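Local coordinates for protein glycogen synthase (Cyanobacterium sp. CLg1, PDB 6GNF) that belongs, as a bacterial glycogen (starch) synthase, to a family of two-domain glycosyltransferases with a cleft between the domains, here occupied by ADP and glycan ligands, at residues K195-F209 against N256-T270. Numbering follows the deposited sequence.
Sequences KTVMLLHNIAFQGRF and NWLKAGFLNCDQALT. With AC1 (4,6-dideoxy-4-{[(1S,4R,5S,6S)-4,5,6-trihydroxy-3-(hydroxymethyl)cyclohex-2-en-1-yl]amino}-alpha-D-glucopyranose), chain D; BGC (beta-D-glucopyranose), chain B; SO4 (sulfate ion), chain J.
Q206 OE1 accepts three N-H groups: N256 ND2 at 3.0 Å across the contact, plus NE and NH2 of R208, which grip it side-on with the oxygen in the guanidinium plane. Both arginine donors stand above the amide carbonyl plane. R208 NH2 also pairs with E288, and R208 NH1 reaches F233 O. N256 is the N-cap of helix 257-264: its OD1 takes K259 N at 3.0 Å. Backbone bonds from L258 N to Q206 O (2.9 Å) and W257 N to G207 O complete this junction.

At the far end, D266 OD2 accepts T196 N (2.9 Å) on its anti side, while D266 N returns a bond to T196 O. From there strands 195-200 and 267-270 run parallel as far as L200 and T270, with L269 N to M198 O (2.8 Å) almost straight at 179°. T270 OG1, anti to its own nitrogen (chi1 -168°), donates to L200 O at 2.7 Å.

Helix 257-264 packs against the strand face bearing M198 and L200. M198 crosses F262 at about a right angle, its CG 4.0 Å from F262 CD1; L258 CD2 meets L200 CD1 and I203 CD1. F209 CE2 sits over one face of the W257 ring, the ring planes inclined at 56°.

Polar bonds thus lie at both ends of an apolar layer in a beta-alpha-beta crossover, with a long insertion before its helix, of this Rossmann-like domain. The loop after strand 195-200 enters the glycan pocket: H201 ND1 is hydrogen-bonded to AC1 O6B (3.0 Å), and BGC O4 lies over one face of F205.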
loop_
_atom_site.group_PDB
_atom_site.type_symbol
_atom_site.label_atom_id
_atom_site.label_comp_id
_atom_site.label_asym_id
_atom_site.label_seq_id
_atom_site.Cartn_x
_atom_site.Cartn_y
_atom_site.Cartn_z
ATOM N N LYS A 195 21.414 -2.649 11.009
ATOM C CA LYS A 195 21.064 -1.510 10.160
ATOM C C LYS A 195 19.551 -1.356 10.077
ATOM O O LYS A 195 18.811 -2.338 10.233
ATOM C CB LYS A 195 21.632 -1.700 8.757
ATOM C CG LYS A 195 23.137 -1.895 8.710
ATOM C CD LYS A 195 23.888 -0.642 9.139
ATOM C CE LYS A 195 25.365 -0.935 9.339
ATOM N NZ LYS A 195 26.132 0.319 9.539
ATOM N N THR A 196 19.092 -0.130 9.841
ATOM C CA THR A 196 17.674 0.105 9.629
ATOM C C THR A 196 17.440 0.745 8.277
ATOM O O THR A 196 18.184 1.637 7.858
ATOM C CB THR A 196 17.062 1.016 10.704
ATOM O OG1 THR A 196 17.738 2.267 10.696
ATOM C CG2 THR A 196 17.208 0.397 12.062
ATOM N N VAL A 197 16.381 0.295 7.622
ATOM C CA VAL A 197 15.951 0.860 6.366
ATOM C C VAL A 197 14.506 1.303 6.533
ATOM O O VAL A 197 13.653 0.503 6.912
ATOM C CB VAL A 197 16.069 -0.168 5.227
ATOM C CG1 VAL A 197 15.404 0.343 3.956
ATOM C CG2 VAL A 197 17.529 -0.485 4.964
ATOM N N MET A 198 14.249 2.566 6.216
ATOM C CA MET A 198 12.915 3.119 6.247
ATOM C C MET A 198 12.332 2.899 4.850
ATOM O O MET A 198 12.834 3.447 3.875
ATOM C CB MET A 198 13.010 4.609 6.590
ATOM C CG MET A 198 11.753 5.242 7.138
ATOM S SD MET A 198 11.287 4.523 8.729
ATOM C CE MET A 198 9.606 4.060 8.290
ATOM N N LEU A 199 11.350 2.013 4.738
ATOM C CA LEU A 199 10.682 1.779 3.461
ATOM C C LEU A 199 9.352 2.490 3.461
ATOM O O LEU A 199 8.422 2.098 4.164
ATOM C CB LEU A 199 10.493 0.289 3.191
ATOM C CG LEU A 199 9.839 -0.084 1.851
ATOM C CD1 LEU A 199 10.529 0.607 0.681
ATOM C CD2 LEU A 199 9.848 -1.587 1.640
ATOM N N LEU A 200 9.269 3.541 2.652
ATOM C CA LEU A 200 8.099 4.395 2.604
ATOM C C LEU A 200 7.153 3.920 1.512
ATOM O O LEU A 200 7.561 3.770 0.356
ATOM C CB LEU A 200 8.529 5.836 2.327
ATOM C CG LEU A 200 7.405 6.829 2.029
ATOM C CD1 LEU A 200 6.569 7.080 3.279
ATOM C CD2 LEU A 200 7.978 8.131 1.479
ATOM N N HIS A 201 5.905 3.649 1.885
ATOM C CA HIS A 201 4.878 3.261 0.916
ATOM C C HIS A 201 3.913 4.388 0.597
ATOM O O HIS A 201 3.313 4.370 -0.459
ATOM C CB HIS A 201 4.084 2.056 1.415
ATOM C CG HIS A 201 4.924 0.847 1.662
ATOM N ND1 HIS A 201 4.993 -0.200 0.776
ATOM C CD2 HIS A 201 5.739 0.521 2.697
ATOM C CE1 HIS A 201 5.813 -1.117 1.251
ATOM N NE2 HIS A 201 6.273 -0.709 2.421
ATOM N N ASN A 202 3.746 5.333 1.523
ATOM C CA ASN A 202 2.801 6.434 1.353
ATOM C C ASN A 202 3.113 7.595 2.283
ATOM O O ASN A 202 2.978 7.459 3.505
ATOM C CB ASN A 202 1.370 5.954 1.614
ATOM C CG ASN A 202 0.320 6.868 0.977
ATOM O OD1 ASN A 202 0.440 8.096 0.977
ATOM N ND2 ASN A 202 -0.701 6.272 0.423
ATOM N N ILE A 203 3.487 8.730 1.695
ATOM C CA ILE A 203 3.929 9.909 2.439
ATOM C C ILE A 203 2.773 10.715 3.022
ATOM O O ILE A 203 3.001 11.599 3.845
ATOM C CB ILE A 203 4.805 10.825 1.544
ATOM C CG1 ILE A 203 5.648 11.800 2.369
ATOM C CG2 ILE A 203 3.961 11.611 0.554
ATOM C CD1 ILE A 203 6.966 11.232 2.821
ATOM N N ALA A 204 1.542 10.421 2.620
ATOM C CA ALA A 204 0.392 11.170 3.118
ATOM C C ALA A 204 0.150 10.911 4.607
ATOM O O ALA A 204 -0.381 11.763 5.305
ATOM C CB ALA A 204 -0.859 10.845 2.327
ATOM N N PHE A 205 0.590 9.764 5.112
ATOM C CA PHE A 205 0.410 9.442 6.518
ATOM C C PHE A 205 1.784 9.309 7.159
ATOM O O PHE A 205 2.618 8.505 6.727
ATOM C CB PHE A 205 -0.420 8.165 6.675
ATOM C CG PHE A 205 -1.676 8.180 5.849
ATOM C CD1 PHE A 205 -2.742 9.006 6.202
ATOM C CD2 PHE A 205 -1.778 7.413 4.692
ATOM C CE1 PHE A 205 -3.887 9.053 5.431
ATOM C CE2 PHE A 205 -2.929 7.449 3.919
ATOM C CZ PHE A 205 -3.985 8.267 4.293
ATOM N N GLN A 206 2.008 10.121 8.187
ATOM C CA GLN A 206 3.341 10.358 8.720
ATOM C C GLN A 206 3.480 10.119 10.228
ATOM O O GLN A 206 4.581 10.237 10.755
ATOM C CB GLN A 206 3.734 11.803 8.396
ATOM C CG GLN A 206 3.655 12.133 6.918
ATOM C CD GLN A 206 3.978 13.581 6.607
ATOM O OE1 GLN A 206 4.035 14.428 7.499
ATOM N NE2 GLN A 206 4.144 13.882 5.328
ATOM N N GLY A 207 2.388 9.780 10.908
ATOM C CA GLY A 207 2.393 9.644 12.351
ATOM C C GLY A 207 2.519 11.002 12.994
ATOM O O GLY A 207 3.405 11.224 13.825
ATOM N N ARG A 208 1.653 11.923 12.571
ATOM C CA ARG A 208 1.536 13.209 13.214
ATOM C C ARG A 208 0.648 13.041 14.435
ATOM O O ARG A 208 -0.477 12.562 14.318
ATOM C CB ARG A 208 0.934 14.243 12.268
ATOM C CG ARG A 208 1.764 14.471 11.021
ATOM C CD ARG A 208 1.200 15.599 10.181
ATOM N NE ARG A 208 1.927 15.758 8.927
ATOM C CZ ARG A 208 1.758 16.772 8.081
ATOM N NH1 ARG A 208 0.878 17.730 8.347
ATOM N NH2 ARG A 208 2.469 16.833 6.960
ATOM N N PHE A 209 1.185 13.392 15.603
ATOM C CA PHE A 209 0.458 13.304 16.859
ATOM C C PHE A 209 0.725 14.542 17.680
ATOM O O PHE A 209 1.753 15.182 17.501
ATOM C CB PHE A 209 0.920 12.081 17.649
ATOM C CG PHE A 209 0.653 10.795 16.956
ATOM C CD1 PHE A 209 -0.650 10.333 16.815
ATOM C CD2 PHE A 209 1.690 10.049 16.425
ATOM C CE1 PHE A 209 -0.913 9.147 16.169
ATOM C CE2 PHE A 209 1.435 8.864 15.774
ATOM C CZ PHE A 209 0.132 8.411 15.651
ATOM N N ASN A 256 6.017 14.158 14.680
ATOM C CA ASN A 256 5.956 13.529 13.368
ATOM C C ASN A 256 6.908 12.344 13.367
ATOM O O ASN A 256 8.120 12.515 13.242
ATOM C CB ASN A 256 6.347 14.536 12.281
ATOM C CG ASN A 256 6.130 14.008 10.875
ATOM O OD1 ASN A 256 6.531 12.893 10.540
ATOM N ND2 ASN A 256 5.498 14.810 10.036
ATOM N N TRP A 257 6.352 11.137 13.480
ATOM C CA TRP A 257 7.144 9.920 13.614
ATOM C C TRP A 257 7.985 9.643 12.379
ATOM O O TRP A 257 9.148 9.254 12.483
ATOM C CB TRP A 257 6.237 8.712 13.841
ATOM C CG TRP A 257 5.611 8.589 15.188
ATOM C CD1 TRP A 257 5.507 9.544 16.148
ATOM C CD2 TRP A 257 4.970 7.422 15.707
ATOM N NE1 TRP A 257 4.852 9.035 17.252
ATOM C CE2 TRP A 257 4.505 7.735 16.995
ATOM C CE3 TRP A 257 4.741 6.141 15.201
ATOM C CZ2 TRP A 257 3.834 6.811 17.789
ATOM C CZ3 TRP A 257 4.064 5.221 15.995
ATOM C CH2 TRP A 257 3.627 5.560 17.276
ATOM N N LEU A 258 7.395 9.826 11.201
ATOM C CA LEU A 258 8.073 9.489 9.958
ATOM C C LEU A 258 9.300 10.363 9.759
ATOM O O LEU A 258 10.305 9.903 9.235
ATOM C CB LEU A 258 7.140 9.656 8.763
ATOM C CG LEU A 258 7.704 9.194 7.420
ATOM C CD1 LEU A 258 8.067 7.724 7.468
ATOM C CD2 LEU A 258 6.683 9.444 6.328
ATOM N N LYS A 259 9.177 11.635 10.124
ATOM C CA LYS A 259 10.312 12.556 10.111
ATOM C C LYS A 259 11.452 12.009 10.960
ATOM O O LYS A 259 12.576 11.919 10.488
ATOM C CB LYS A 259 9.892 13.925 10.629
ATOM C CG LYS A 259 11.034 14.924 10.780
ATOM C CD LYS A 259 10.496 16.329 10.992
ATOM C CE LYS A 259 11.587 17.315 11.387
ATOM N NZ LYS A 259 12.110 17.069 12.759
ATOM N N ALA A 260 11.144 11.633 12.202
ATOM C CA ALA A 260 12.144 11.063 13.101
ATOM C C ALA A 260 12.754 9.791 12.523
ATOM O O ALA A 260 13.949 9.550 12.665
ATOM C CB ALA A 260 11.536 10.782 14.471
ATOM N N GLY A 261 11.924 8.971 11.883
ATOM C CA GLY A 261 12.387 7.754 11.230
ATOM C C GLY A 261 13.359 8.039 10.101
ATOM O O GLY A 261 14.393 7.365 9.959
ATOM N N PHE A 262 13.034 9.022 9.269
ATOM C CA PHE A 262 13.952 9.438 8.205
ATOM C C PHE A 262 15.284 9.897 8.767
ATOM O O PHE A 262 16.336 9.578 8.217
ATOM C CB PHE A 262 13.373 10.575 7.354
ATOM C CG PHE A 262 12.396 10.131 6.303
ATOM C CD1 PHE A 262 12.465 8.863 5.727
ATOM C CD2 PHE A 262 11.414 10.995 5.869
ATOM C CE1 PHE A 262 11.558 8.473 4.753
ATOM C CE2 PHE A 262 10.512 10.619 4.891
ATOM C CZ PHE A 262 10.584 9.355 4.332
ATOM N N LEU A 263 15.235 10.658 9.855
ATOM C CA LEU A 263 16.441 11.246 10.422
ATOM C C LEU A 263 17.304 10.245 11.180
ATOM O O LEU A 263 18.457 10.532 11.471
ATOM C CB LEU A 263 16.086 12.420 11.345
ATOM C CG LEU A 263 15.500 13.653 10.648
ATOM C CD1 LEU A 263 14.992 14.665 11.667
ATOM C CD2 LEU A 263 16.521 14.295 9.725
ATOM N N ASN A 264 16.762 9.077 11.516
ATOM C CA ASN A 264 17.496 8.115 12.324
ATOM C C ASN A 264 17.834 6.806 11.627
ATOM O O ASN A 264 18.643 6.040 12.153
ATOM C CB ASN A 264 16.738 7.844 13.630
ATOM C CG ASN A 264 16.934 8.947 14.650
ATOM O OD1 ASN A 264 17.896 8.933 15.408
ATOM N ND2 ASN A 264 16.033 9.920 14.665
ATOM N N CYS A 265 17.271 6.562 10.448
ATOM C CA CYS A 265 17.550 5.315 9.746
ATOM C C CYS A 265 18.910 5.396 9.073
ATOM O O CYS A 265 19.484 6.474 8.942
ATOM C CB CYS A 265 16.465 5.005 8.708
ATOM S SG CYS A 265 16.443 6.141 7.296
ATOM N N ASP A 266 19.409 4.253 8.628
ATOM C CA ASP A 266 20.649 4.209 7.861
ATOM C C ASP A 266 20.394 4.495 6.389
ATOM O O ASP A 266 21.264 5.004 5.698
ATOM C CB ASP A 266 21.327 2.849 8.026
ATOM C CG ASP A 266 21.790 2.622 9.438
ATOM O OD1 ASP A 266 22.524 3.505 9.930
ATOM O OD2 ASP A 266 21.391 1.625 10.064
ATOM N N GLN A 267 19.202 4.167 5.901
ATOM C CA GLN A 267 18.841 4.507 4.532
ATOM C C GLN A 267 17.337 4.540 4.334
ATOM O O GLN A 267 16.611 3.707 4.890
ATOM C CB GLN A 267 19.464 3.529 3.539
ATOM C CG GLN A 267 19.287 3.968 2.095
ATOM C CD GLN A 267 20.323 3.397 1.160
ATOM O OE1 GLN A 267 21.250 2.694 1.580
ATOM N NE2 GLN A 267 20.188 3.720 -0.113
ATOM N N ALA A 268 16.887 5.507 3.544
ATOM C CA ALA A 268 15.473 5.691 3.269
ATOM C C ALA A 268 15.186 5.288 1.831
ATOM O O ALA A 268 15.887 5.704 0.920
ATOM C CB ALA A 268 15.088 7.138 3.504
ATOM N N LEU A 269 14.201 4.411 1.653
ATOM C CA LEU A 269 13.787 3.936 0.336
ATOM C C LEU A 269 12.299 4.148 0.148
ATOM O O LEU A 269 11.540 4.305 1.113
ATOM C CB LEU A 269 14.067 2.439 0.191
ATOM C CG LEU A 269 15.505 1.943 0.333
ATOM C CD1 LEU A 269 15.556 0.430 0.272
ATOM C CD2 LEU A 269 16.379 2.541 -0.753
ATOM N N THR A 270 11.867 4.118 -1.108
ATOM C CA THR A 270 10.438 4.120 -1.404
ATOM C C THR A 270 10.114 3.252 -2.631
ATOM O O THR A 270 11.003 2.592 -3.179
ATOM C CB THR A 270 9.886 5.554 -1.523
ATOM O OG1 THR A 270 8.452 5.512 -1.531
ATOM C CG2 THR A 270 10.408 6.247 -2.768
HETATM C C1 AC1 D . -1.901 1.805 4.480
HETATM O O2 AC1 D . 0.297 2.632 5.125
HETATM C C2 AC1 D . -0.421 1.904 4.108
HETATM C C4A AC1 D . 1.570 1.540 -2.956
HETATM C C3 AC1 D . -0.222 2.552 2.737
HETATM O O3 AC1 D . 1.166 2.427 2.411
HETATM C C4 AC1 D . -1.111 1.896 1.657
HETATM N N4A AC1 D . -0.964 2.468 0.298
HETATM C C5 AC1 D . -2.560 1.982 2.161
HETATM O O5 AC1 D . -2.679 1.271 3.399
HETATM C C6 AC1 D . -3.569 1.385 1.194
HETATM C C1B AC1 D . 0.286 2.560 -0.461
HETATM C C2B AC1 D . 0.169 3.287 -1.833
HETATM O O2B AC1 D . -1.103 3.888 -2.058
HETATM C C3B AC1 D . 0.373 2.437 -3.067
HETATM O O3B AC1 D . 0.587 3.290 -4.191
HETATM O O4 AC1 D . 1.519 0.660 -4.084
HETATM C C5B AC1 D . 1.539 0.762 -1.667
HETATM C C7B AC1 D . 0.925 1.198 -0.579
HETATM C C6B AC1 D . 2.275 -0.539 -1.605
HETATM O O6B AC1 D . 3.644 -0.254 -1.903
HETATM C C2 BGC B . -6.346 8.782 9.283
HETATM C C3 BGC B . -5.308 7.726 8.899
HETATM C C4 BGC B . -5.964 6.717 7.949
HETATM C C5 BGC B . -6.751 7.377 6.805
HETATM C C6 BGC B . -7.676 6.366 6.141
HETATM C C1 BGC B . -6.828 9.452 7.993
HETATM O O1 BGC B . -7.675 10.571 8.281
HETATM O O2 BGC B . -5.815 9.755 10.194
HETATM O O3 BGC B . -4.756 7.062 10.051
HETATM O O4 BGC B . -4.945 5.898 7.372
HETATM O O5 BGC B . -7.549 8.489 7.225
HETATM O O6 BGC B . -7.630 6.595 4.736
HETATM S S SO4 J . -1.664 9.578 10.825
HETATM O O1 SO4 J . -0.408 8.938 10.378
HETATM O O2 SO4 J . -1.403 10.376 12.050
HETATM O O3 SO4 J . -2.673 8.519 11.085
HETATM O O4 SO4 J . -2.158 10.493 9.769
HETATM O O HOH W 1 18.700 3.447 12.798
#